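Local coordinates for GTP cyclohydrolase 1 type 2 homolog (PDB 1NMO), which binds a pair of metal ions in a toroidal homohexamer and may take part in degrading radiation-damaged nucleotides, at residues G26-K32 / D90-W96; R152-G158 / L208-G214; C171-G175 / H215-E219. All blocks are in the same frame, centred on the assembly; numbering follows the deposited sequence.

Interaction 1 (G26-K32 / D90-W96); sequences GLQVEGK and DINLYGW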
loop_
_atom_site.group_PDB
_atom_site.type_symbol
_atom_site.label_atom_id
_atom_site.label_comp_id
_atom_site.label_asym_id
_atom_site.label_seq_id
_atom_site.Cartn_x
_atom_site.Cartn_y
_atom_site.Cartn_z
ATOM N N GLY A 26 -1.446 -25.875 -37.452
ATOM C CA GLY A 26 -0.434 -25.826 -38.506
ATOM C C GLY A 26 -0.063 -24.394 -38.882
ATOM O O GLY A 26 -0.057 -23.509 -37.995
ATOM N N LEU A 27 0.213 -24.146 -40.177
ATOM C CA LEU A 27 0.581 -22.777 -40.653
ATOM C C LEU A 27 -0.696 -21.934 -40.598
ATOM O O LEU A 27 -1.619 -22.243 -41.344
ATOM C CB LEU A 27 0.959 -22.812 -42.131
ATOM C CG LEU A 27 2.284 -22.173 -42.446
ATOM C CD1 LEU A 27 2.325 -21.850 -43.907
ATOM C CD2 LEU A 27 2.530 -20.977 -41.613
ATOM N N GLN A 28 -0.804 -20.902 -39.785
ATOM C CA GLN A 28 -2.071 -20.184 -39.882
ATOM C C GLN A 28 -1.907 -18.903 -40.713
ATOM O O GLN A 28 -2.876 -18.363 -41.249
ATOM C CB GLN A 28 -2.595 -19.818 -38.504
ATOM C CG GLN A 28 -2.809 -21.041 -37.597
ATOM C CD GLN A 28 -3.457 -20.598 -36.302
ATOM O OE1 GLN A 28 -3.523 -19.388 -36.016
ATOM N NE2 GLN A 28 -3.942 -21.554 -35.515
ATOM N N VAL A 29 -0.696 -18.388 -40.833
ATOM C CA VAL A 29 -0.563 -17.153 -41.629
ATOM C C VAL A 29 0.750 -17.377 -42.304
ATOM O O VAL A 29 1.776 -17.443 -41.655
ATOM C CB VAL A 29 -0.504 -15.883 -40.745
ATOM C CG1 VAL A 29 -0.516 -14.632 -41.648
ATOM C CG2 VAL A 29 -1.742 -15.864 -39.756
ATOM N N GLU A 30 0.712 -17.560 -43.610
ATOM C CA GLU A 30 1.927 -17.793 -44.375
ATOM C C GLU A 30 2.806 -16.554 -44.494
ATOM O O GLU A 30 2.306 -15.445 -44.646
ATOM C CB GLU A 30 1.548 -18.235 -45.770
ATOM C CG GLU A 30 2.602 -18.906 -46.512
ATOM C CD GLU A 30 2.206 -19.075 -47.965
ATOM O OE1 GLU A 30 0.964 -19.017 -48.266
ATOM O OE2 GLU A 30 3.137 -19.265 -48.799
ATOM N N GLY A 31 4.129 -16.793 -44.464
ATOM C CA GLY A 31 5.148 -15.758 -44.602
ATOM C C GLY A 31 6.307 -16.235 -45.501
ATOM O O GLY A 31 6.059 -16.976 -46.472
ATOM N N LYS A 32 7.551 -15.769 -45.237
ATOM C CA LYS A 32 8.711 -16.128 -46.074
ATOM C C LYS A 32 8.890 -17.636 -46.079
ATOM O O LYS A 32 8.735 -18.334 -45.066
ATOM C CB LYS A 32 9.980 -15.457 -45.582
ATOM C CG LYS A 32 10.194 -15.778 -44.166
ATOM C CD LYS A 32 11.516 -15.278 -43.579
ATOM C CE LYS A 32 11.786 -13.802 -43.816
ATOM N NZ LYS A 32 12.275 -13.229 -42.513
ATOM N N ASP A 90 6.543 -10.544 -43.283
ATOM C CA ASP A 90 6.681 -11.898 -43.837
ATOM C C ASP A 90 6.968 -12.917 -42.783
ATOM O O ASP A 90 7.752 -13.847 -42.996
ATOM C CB ASP A 90 7.787 -11.977 -44.855
ATOM C CG ASP A 90 7.572 -11.052 -46.000
ATOM O OD1 ASP A 90 6.474 -11.128 -46.605
ATOM O OD2 ASP A 90 8.523 -10.243 -46.288
ATOM N N ILE A 91 6.350 -12.748 -41.634
ATOM C CA ILE A 91 6.569 -13.701 -40.564
ATOM C C ILE A 91 5.497 -14.810 -40.639
ATOM O O ILE A 91 4.321 -14.488 -40.675
ATOM C CB ILE A 91 6.462 -12.994 -39.204
ATOM C CG1 ILE A 91 7.586 -12.006 -38.992
ATOM C CG2 ILE A 91 6.501 -13.991 -38.096
ATOM C CD1 ILE A 91 7.512 -11.301 -37.632
ATOM N N ASN A 92 5.892 -16.089 -40.723
ATOM C CA ASN A 92 4.930 -17.227 -40.648
ATOM C C ASN A 92 4.281 -17.426 -39.227
ATOM O O ASN A 92 4.995 -17.494 -38.214
ATOM C CB ASN A 92 5.641 -18.555 -40.989
ATOM C CG ASN A 92 6.196 -18.552 -42.384
ATOM O OD1 ASN A 92 5.546 -19.006 -43.324
ATOM N ND2 ASN A 92 7.377 -17.965 -42.553
ATOM N N LEU A 93 2.960 -17.506 -39.095
ATOM C CA LEU A 93 2.447 -17.816 -37.737
ATOM C C LEU A 93 1.928 -19.230 -37.790
ATOM O O LEU A 93 1.115 -19.551 -38.671
ATOM C CB LEU A 93 1.246 -16.980 -37.322
ATOM C CG LEU A 93 0.531 -17.452 -36.041
ATOM C CD1 LEU A 93 1.426 -17.068 -34.874
ATOM C CD2 LEU A 93 -0.821 -16.742 -35.841
ATOM N N TYR A 94 2.385 -20.095 -36.872
ATOM C CA TYR A 94 1.861 -21.466 -36.790
ATOM C C TYR A 94 1.296 -21.478 -35.387
ATOM O O TYR A 94 1.812 -20.732 -34.514
ATOM C CB TYR A 94 2.972 -22.536 -36.789
ATOM C CG TYR A 94 3.943 -22.573 -37.984
ATOM C CD1 TYR A 94 4.891 -21.606 -38.146
ATOM C CD2 TYR A 94 3.898 -23.618 -38.919
ATOM C CE1 TYR A 94 5.819 -21.652 -39.209
ATOM C CE2 TYR A 94 4.804 -23.678 -40.003
ATOM C CZ TYR A 94 5.766 -22.701 -40.128
ATOM O OH TYR A 94 6.718 -22.811 -41.143
ATOM N N GLY A 95 0.251 -22.295 -35.175
ATOM C CA GLY A 95 -0.371 -22.530 -33.871
ATOM C C GLY A 95 -0.809 -24.023 -33.809
ATOM O O GLY A 95 -1.199 -24.592 -34.850
ATOM N N TRP A 96 -0.677 -24.697 -32.652
ATOM C CA TRP A 96 -1.180 -26.048 -32.439
ATOM C C TRP A 96 -1.971 -25.998 -31.128
ATOM O O TRP A 96 -1.404 -25.786 -30.053
ATOM C CB TRP A 96 -0.064 -27.075 -32.314
ATOM C CG TRP A 96 0.389 -27.549 -33.645
ATOM C CD1 TRP A 96 -0.158 -28.554 -34.378
ATOM C CD2 TRP A 96 1.403 -26.952 -34.481
ATOM N NE1 TRP A 96 0.428 -28.624 -35.608
ATOM C CE2 TRP A 96 1.392 -27.655 -35.705
ATOM C CE3 TRP A 96 2.324 -25.887 -34.306
ATOM C CZ2 TRP A 96 2.243 -27.337 -36.751
ATOM C CZ3 TRP A 96 3.170 -25.560 -35.329
ATOM C CH2 TRP A 96 3.126 -26.290 -36.561
HETATM O O HOH W 1 3.037 -13.332 -43.151
#

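Interaction 2 (R152-G158 / L208-G214); sequences RKPLWCG and LHFYAAG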
loop_
_atom_site.group_PDB
_atom_site.type_symbol
_atom_site.label_atom_id
_atom_site.label_comp_id
_atom_site.label_asym_id
_atom_site.label_seq_id
_atom_site.Cartn_x
_atom_site.Cartn_y
_atom_site.Cartn_z
ATOM N N ARG A 152 3.019 -18.764 -9.296
ATOM C CA ARG A 152 1.709 -18.095 -9.217
ATOM C C ARG A 152 0.870 -18.761 -8.163
ATOM O O ARG A 152 0.811 -19.962 -8.124
ATOM C CB ARG A 152 0.953 -18.219 -10.585
ATOM C CG ARG A 152 -0.550 -17.683 -10.584
ATOM C CD ARG A 152 -1.205 -17.844 -11.949
ATOM N NE ARG A 152 -2.480 -17.147 -12.098
ATOM C CZ ARG A 152 -3.668 -17.655 -11.773
ATOM N NH1 ARG A 152 -3.746 -18.874 -11.278
ATOM N NH2 ARG A 152 -4.791 -16.930 -11.954
ATOM N N LYS A 153 0.197 -17.991 -7.304
ATOM C CA LYS A 153 -0.666 -18.584 -6.238
ATOM C C LYS A 153 -1.960 -19.162 -6.804
ATOM O O LYS A 153 -2.783 -18.444 -7.387
ATOM C CB LYS A 153 -1.021 -17.505 -5.192
ATOM C CG LYS A 153 -1.787 -18.030 -3.928
ATOM C CD LYS A 153 -2.083 -16.886 -2.946
ATOM C CE LYS A 153 -2.718 -17.355 -1.631
ATOM N NZ LYS A 153 -4.070 -18.005 -1.917
ATOM N N PRO A 154 -2.211 -20.457 -6.607
ATOM C CA PRO A 154 -3.482 -20.865 -7.207
ATOM C C PRO A 154 -4.691 -20.655 -6.290
ATOM O O PRO A 154 -4.584 -20.498 -5.054
ATOM C CB PRO A 154 -3.253 -22.361 -7.430
ATOM C CG PRO A 154 -2.666 -22.694 -6.043
ATOM C CD PRO A 154 -1.544 -21.622 -5.972
ATOM N N LEU A 155 -5.869 -20.691 -6.900
ATOM C CA LEU A 155 -7.101 -20.626 -6.110
ATOM C C LEU A 155 -7.234 -22.060 -5.615
ATOM O O LEU A 155 -7.215 -22.979 -6.422
ATOM C CB LEU A 155 -8.324 -20.324 -6.985
ATOM C CG LEU A 155 -9.672 -20.789 -6.370
ATOM C CD1 LEU A 155 -9.675 -20.315 -4.927
ATOM C CD2 LEU A 155 -10.880 -20.157 -7.057
ATOM N N TRP A 156 -7.353 -22.280 -4.308
ATOM C CA TRP A 156 -7.526 -23.659 -3.812
ATOM C C TRP A 156 -8.807 -23.771 -2.978
ATOM O O TRP A 156 -9.049 -22.982 -2.061
ATOM C CB TRP A 156 -6.327 -24.105 -2.993
ATOM C CG TRP A 156 -6.561 -25.349 -2.055
ATOM C CD1 TRP A 156 -7.039 -26.587 -2.418
ATOM C CD2 TRP A 156 -6.361 -25.413 -0.630
ATOM N NE1 TRP A 156 -7.159 -27.396 -1.303
ATOM C CE2 TRP A 156 -6.746 -26.703 -0.204
ATOM C CE3 TRP A 156 -5.887 -24.502 0.326
ATOM C CZ2 TRP A 156 -6.673 -27.109 1.133
ATOM C CZ3 TRP A 156 -5.819 -24.917 1.660
ATOM C CH2 TRP A 156 -6.205 -26.197 2.040
ATOM N N CYS A 157 -9.653 -24.726 -3.344
ATOM C CA CYS A 157 -10.857 -24.918 -2.609
ATOM C C CYS A 157 -10.810 -26.358 -2.137
ATOM O O CYS A 157 -11.037 -27.280 -2.926
ATOM C CB CYS A 157 -12.071 -24.652 -3.502
ATOM S SG CYS A 157 -13.662 -25.050 -2.697
ATOM N N GLY A 158 -10.525 -26.558 -0.851
ATOM C CA GLY A 158 -10.432 -27.945 -0.363
ATOM C C GLY A 158 -11.105 -28.291 0.956
ATOM O O GLY A 158 -10.840 -29.335 1.572
ATOM N N LEU A 208 -13.541 -33.103 -3.253
ATOM C CA LEU A 208 -12.171 -33.153 -3.730
ATOM C C LEU A 208 -11.555 -31.749 -3.647
ATOM O O LEU A 208 -12.261 -30.750 -3.550
ATOM C CB LEU A 208 -12.074 -33.707 -5.138
ATOM C CG LEU A 208 -12.795 -32.914 -6.206
ATOM C CD1 LEU A 208 -12.423 -33.412 -7.619
ATOM C CD2 LEU A 208 -14.234 -33.114 -6.005
ATOM N N HIS A 209 -10.228 -31.723 -3.590
ATOM C CA HIS A 209 -9.468 -30.517 -3.542
ATOM C C HIS A 209 -9.475 -29.992 -4.960
ATOM O O HIS A 209 -9.182 -30.762 -5.885
ATOM C CB HIS A 209 -8.014 -30.822 -3.151
ATOM C CG HIS A 209 -7.833 -31.146 -1.702
ATOM N ND1 HIS A 209 -7.890 -30.182 -0.715
ATOM C CD2 HIS A 209 -7.663 -32.338 -1.066
ATOM C CE1 HIS A 209 -7.776 -30.762 0.477
ATOM N NE2 HIS A 209 -7.637 -32.069 0.289
ATOM N N PHE A 210 -9.758 -28.695 -5.148
ATOM C CA PHE A 210 -9.748 -28.137 -6.498
ATOM C C PHE A 210 -8.753 -26.975 -6.531
ATOM O O PHE A 210 -8.717 -26.214 -5.580
ATOM C CB PHE A 210 -11.150 -27.635 -6.935
ATOM C CG PHE A 210 -11.085 -26.774 -8.113
ATOM C CD1 PHE A 210 -10.784 -27.309 -9.358
ATOM C CD2 PHE A 210 -11.207 -25.397 -7.986
ATOM C CE1 PHE A 210 -10.601 -26.499 -10.492
ATOM C CE2 PHE A 210 -11.022 -24.572 -9.114
ATOM C CZ PHE A 210 -10.716 -25.140 -10.366
ATOM N N TYR A 211 -7.972 -26.860 -7.600
ATOM C CA TYR A 211 -6.957 -25.811 -7.783
ATOM C C TYR A 211 -7.190 -25.196 -9.164
ATOM O O TYR A 211 -7.322 -25.953 -10.146
ATOM C CB TYR A 211 -5.521 -26.390 -7.828
ATOM C CG TYR A 211 -5.186 -27.130 -6.585
ATOM C CD1 TYR A 211 -5.667 -28.389 -6.368
ATOM C CD2 TYR A 211 -4.526 -26.472 -5.550
ATOM C CE1 TYR A 211 -5.522 -28.986 -5.099
ATOM C CE2 TYR A 211 -4.349 -27.036 -4.317
ATOM C CZ TYR A 211 -4.856 -28.298 -4.075
ATOM O OH TYR A 211 -4.693 -28.833 -2.774
ATOM N N ALA A 212 -7.238 -23.847 -9.248
ATOM C CA ALA A 212 -7.411 -23.183 -10.555
ATOM C C ALA A 212 -6.028 -22.594 -10.575
ATOM O O ALA A 212 -5.792 -21.594 -9.906
ATOM C CB ALA A 212 -8.459 -22.113 -10.471
ATOM N N ALA A 213 -5.087 -23.213 -11.302
ATOM C CA ALA A 213 -3.698 -22.776 -11.210
ATOM C C ALA A 213 -3.278 -21.741 -12.182
ATOM O O ALA A 213 -2.084 -21.410 -12.230
ATOM C CB ALA A 213 -2.779 -23.953 -11.299
ATOM N N GLY A 214 -4.250 -21.221 -12.950
ATOM C CA GLY A 214 -3.950 -20.199 -13.941
ATOM C C GLY A 214 -3.968 -20.716 -15.360
ATOM O O GLY A 214 -3.379 -21.743 -15.640
HETATM O O HOH W 2 -1.453 -20.867 -9.854
#

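Interaction 3 (C171-G175 / H215-E219); sequences CTGGG and HHATE. With FE (Fe (III) ion), chain G; FE (Fe (III) ion), chain H.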
loop_
_atom_site.group_PDB
_atom_site.type_symbol
_atom_site.label_atom_id
_atom_site.label_comp_id
_atom_site.label_asym_id
_atom_site.label_seq_id
_atom_site.Cartn_x
_atom_site.Cartn_y
_atom_site.Cartn_z
ATOM N N CYS A 171 -6.399 -30.898 -16.171
ATOM C CA CYS A 171 -6.539 -30.534 -17.589
ATOM C C CYS A 171 -5.984 -29.131 -17.587
ATOM O O CYS A 171 -6.502 -28.340 -16.850
ATOM C CB CYS A 171 -8.004 -30.497 -18.077
ATOM S SG CYS A 171 -8.071 -30.035 -19.863
ATOM N N THR A 172 -4.940 -28.808 -18.358
ATOM C CA THR A 172 -4.449 -27.458 -18.314
ATOM C C THR A 172 -5.442 -26.428 -19.017
ATOM O O THR A 172 -6.308 -26.797 -19.781
ATOM C CB THR A 172 -3.097 -27.327 -19.041
ATOM O OG1 THR A 172 -3.340 -27.535 -20.442
ATOM C CG2 THR A 172 -2.001 -28.281 -18.454
ATOM N N GLY A 173 -5.335 -25.136 -18.711
ATOM C CA GLY A 173 -6.182 -24.187 -19.405
ATOM C C GLY A 173 -7.569 -24.054 -18.879
ATOM O O GLY A 173 -7.779 -24.067 -17.660
ATOM N N GLY A 174 -8.536 -23.899 -19.774
ATOM C CA GLY A 174 -9.908 -23.790 -19.289
ATOM C C GLY A 174 -10.559 -25.166 -19.179
ATOM O O GLY A 174 -11.553 -25.414 -19.877
ATOM N N GLY A 175 -9.985 -26.071 -18.359
ATOM C CA GLY A 175 -10.547 -27.401 -18.205
ATOM C C GLY A 175 -11.474 -27.581 -17.015
ATOM O O GLY A 175 -11.816 -28.696 -16.677
ATOM N N HIS A 215 -4.598 -20.009 -16.292
ATOM C CA HIS A 215 -4.627 -20.500 -17.672
ATOM C C HIS A 215 -3.268 -20.425 -18.346
ATOM O O HIS A 215 -2.711 -21.437 -18.884
ATOM C CB HIS A 215 -5.613 -19.719 -18.531
ATOM C CG HIS A 215 -5.892 -20.396 -19.830
ATOM N ND1 HIS A 215 -7.172 -20.617 -20.309
ATOM C CD2 HIS A 215 -5.054 -20.843 -20.788
ATOM C CE1 HIS A 215 -7.111 -21.152 -21.519
ATOM N NE2 HIS A 215 -5.831 -21.303 -21.829
ATOM N N HIS A 216 -2.764 -19.199 -18.417
ATOM C CA HIS A 216 -1.406 -19.011 -18.972
ATOM C C HIS A 216 -0.311 -19.792 -18.176
ATOM O O HIS A 216 0.601 -20.420 -18.779
ATOM C CB HIS A 216 -1.030 -17.557 -18.918
ATOM C CG HIS A 216 0.368 -17.304 -19.362
ATOM N ND1 HIS A 216 0.689 -16.976 -20.676
ATOM C CD2 HIS A 216 1.530 -17.284 -18.661
ATOM C CE1 HIS A 216 1.995 -16.760 -20.757
ATOM N NE2 HIS A 216 2.527 -16.937 -19.551
ATOM N N ALA A 217 -0.384 -19.715 -16.843
ATOM C CA ALA A 217 0.545 -20.385 -15.951
ATOM C C ALA A 217 0.679 -21.899 -16.251
ATOM O O ALA A 217 1.780 -22.443 -16.246
ATOM C CB ALA A 217 0.082 -20.138 -14.471
ATOM N N THR A 218 -0.420 -22.561 -16.596
ATOM C CA THR A 218 -0.395 -23.972 -16.888
ATOM C C THR A 218 -0.143 -24.385 -18.342
ATOM O O THR A 218 0.050 -25.614 -18.624
ATOM C CB THR A 218 -1.694 -24.654 -16.374
ATOM O OG1 THR A 218 -2.848 -24.091 -17.053
ATOM C CG2 THR A 218 -1.836 -24.406 -14.800
ATOM N N GLU A 219 -0.059 -23.399 -19.259
ATOM C CA GLU A 219 0.147 -23.731 -20.666
ATOM C C GLU A 219 1.418 -23.130 -21.266
ATOM O O GLU A 219 1.474 -22.673 -22.447
ATOM C CB GLU A 219 -1.113 -23.400 -21.489
ATOM C CG GLU A 219 -2.257 -24.274 -20.955
ATOM C CD GLU A 219 -3.417 -24.338 -21.887
ATOM O OE1 GLU A 219 -3.538 -23.381 -22.720
ATOM O OE2 GLU A 219 -4.199 -25.319 -21.792
HETATM FE FE FE G . -5.545 -22.686 -23.593
HETATM FE FE FE H . -5.057 -25.803 -23.855
HETATM O O HOH W 3 -6.688 -27.054 -22.668
#

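Interaction 1 (G26-K32 / D90-W96)
Leu27 and Tyr94 face each other as a non-hydrogen-bonded pair where the outermost strand 26-29 runs antiparallel to strand 92-95. Leu27 lays CD2 over the centre of the phenol ring, 3.8 Å from the centroid and 8° off the normal, a CH-pi contact. A classic beta bulge follows: Gln28 N and Val29 N donate to Leu93 O, at 2.6 and 3.1 Å, which shifts the register by one residue. On the other face, Val29 CB packs 4.0 Å from Leu93 CB, and helix 78-88 covers both side chains through Leu83, Leu86 and Leu87.

The far end is looser and wetter. Lys32 N donates to Asp90 O at 3.0 Å, and a water lies between Glu30 O and Ile91 O. Asn92 works with both ends of its amide: OD1 accepts from Gly31 N well above the carbonyl plane, while ND2 reaches Lys32 O at 2.9 Å, in plane and on a lone pair. Lys32 turns its amine to a salt bridge with Asp58, leaving NZ 6.1 Å from Asp90 OD2. Backbone bonds and packing on both faces thus hold the bulged pair, while Asn92, one backbone bond and a water join the rest.

Interaction 2 (R152-G158 / L208-G214)
The shortest sound polar bond here, Cys157 N to Phe210 O at 2.8 Å, belongs to an antiparallel ladder that adds edge strand 155-157 to strand 209-212 of a mixed sheet. Phe210 N returns a bond to Cys157 O; Leu155 and Ala212 form the second hydrogen-bonded pair. On their face Leu155 CB meets Ala212 CB at 3.9 Å, and Cys157 and Phe210 lean on helix 197-205.

The other face carries an aromatic cluster. The five-membered ring of Trp156 is nearly parallel to the Tyr211 ring, with 11° between the planes, but offset so far that there is little overlap. With CG anti to the backbone N, the indole is carried alongside His209 as well, neither ring covering the other. Tyr211 OH bonds to Gly139 O and His209 NE2 to Pro162 O, polar ties from outside the pair of strands that should limit the movement of both rings.

Past the ladder, Arg152 NH2 bonds to Pro246 O, and a water donates to Arg152 O at 3.0 Å. Within the cluster, Trp156 NE1 donates to His209 ND1 at 2.9 Å, with ND1 3° from the indole plane and NE1 21° from the imidazole plane.

Interaction 3 (C171-G175 / H215-E219)
Thr172 and Glu219 cross obliquely at the dinuclear iron site, where the glycine-rich loop 171-175 meets the short, weakly bonded helix at about 215-218 and the residue after it. The Glu219 carboxylate bridges the two iron(III) ions: OE1 binds one at 2.3 Å and OE2 the other at the same distance. Thr172 OG1 comes in on the anti lone pair of OE2, away from the other oxygen, and donates at 2.7 Å. OE2 is therefore gripped by a metal and a hydroxyl together, which should restrict rotation of the carboxylate.

His215 turns a ring face to the loop. Gly173 CA sits 3.6 Å from the imidazole centroid and 1° off its normal, a CH-pi contact made at a residue without a side chain. CG anti to the backbone N (chi1 -167°) carries the ring out to the iron bound by OE1, which NE2 ligates, while ND1 is held by Glu194 OE2. His64 completes the protein ligands of this iron, and His63 and Asp101 those of its partner.

Thr172 and Thr218 pass alongside one another, their side chains oppositely directed, bringing Thr172 CG2 to 3.4 Å from Thr218 O. The Thr218 hydroxyl accepts from Gly173 N, with an N-H...O angle of 162°, and also bonds to Gly214 O, joining the loop to the start of the helix. On the loop's metal side, a water bound 2.4 Å from the iron that OE2 ligates donates to Thr172 O at 2.9 Å.

From the N terminus, interaction 1 is the first to close, bringing 90-96 back to 26-32 across 57 intervening residues, in the five-stranded sheet. It is complete before either other contact opens. Interactions 2 and 3 cross: 152-158 and then 171-175 wait for 208-214 and 215-219, which follow one another directly. Strand 209-212, next to the edge of the six-stranded sheet, thus leads directly into the metal-site helix, and the two contacts touch, with Arg152 CD 3.6 Å from Ala217 CB. Interactions 1 and 2 lie on opposite sides of the chain's centre, their own centres 35 Å apart, while interaction 3 sits near the middle, where ligands His63, His64 and Asp101 arrive from the earlier part of the chain.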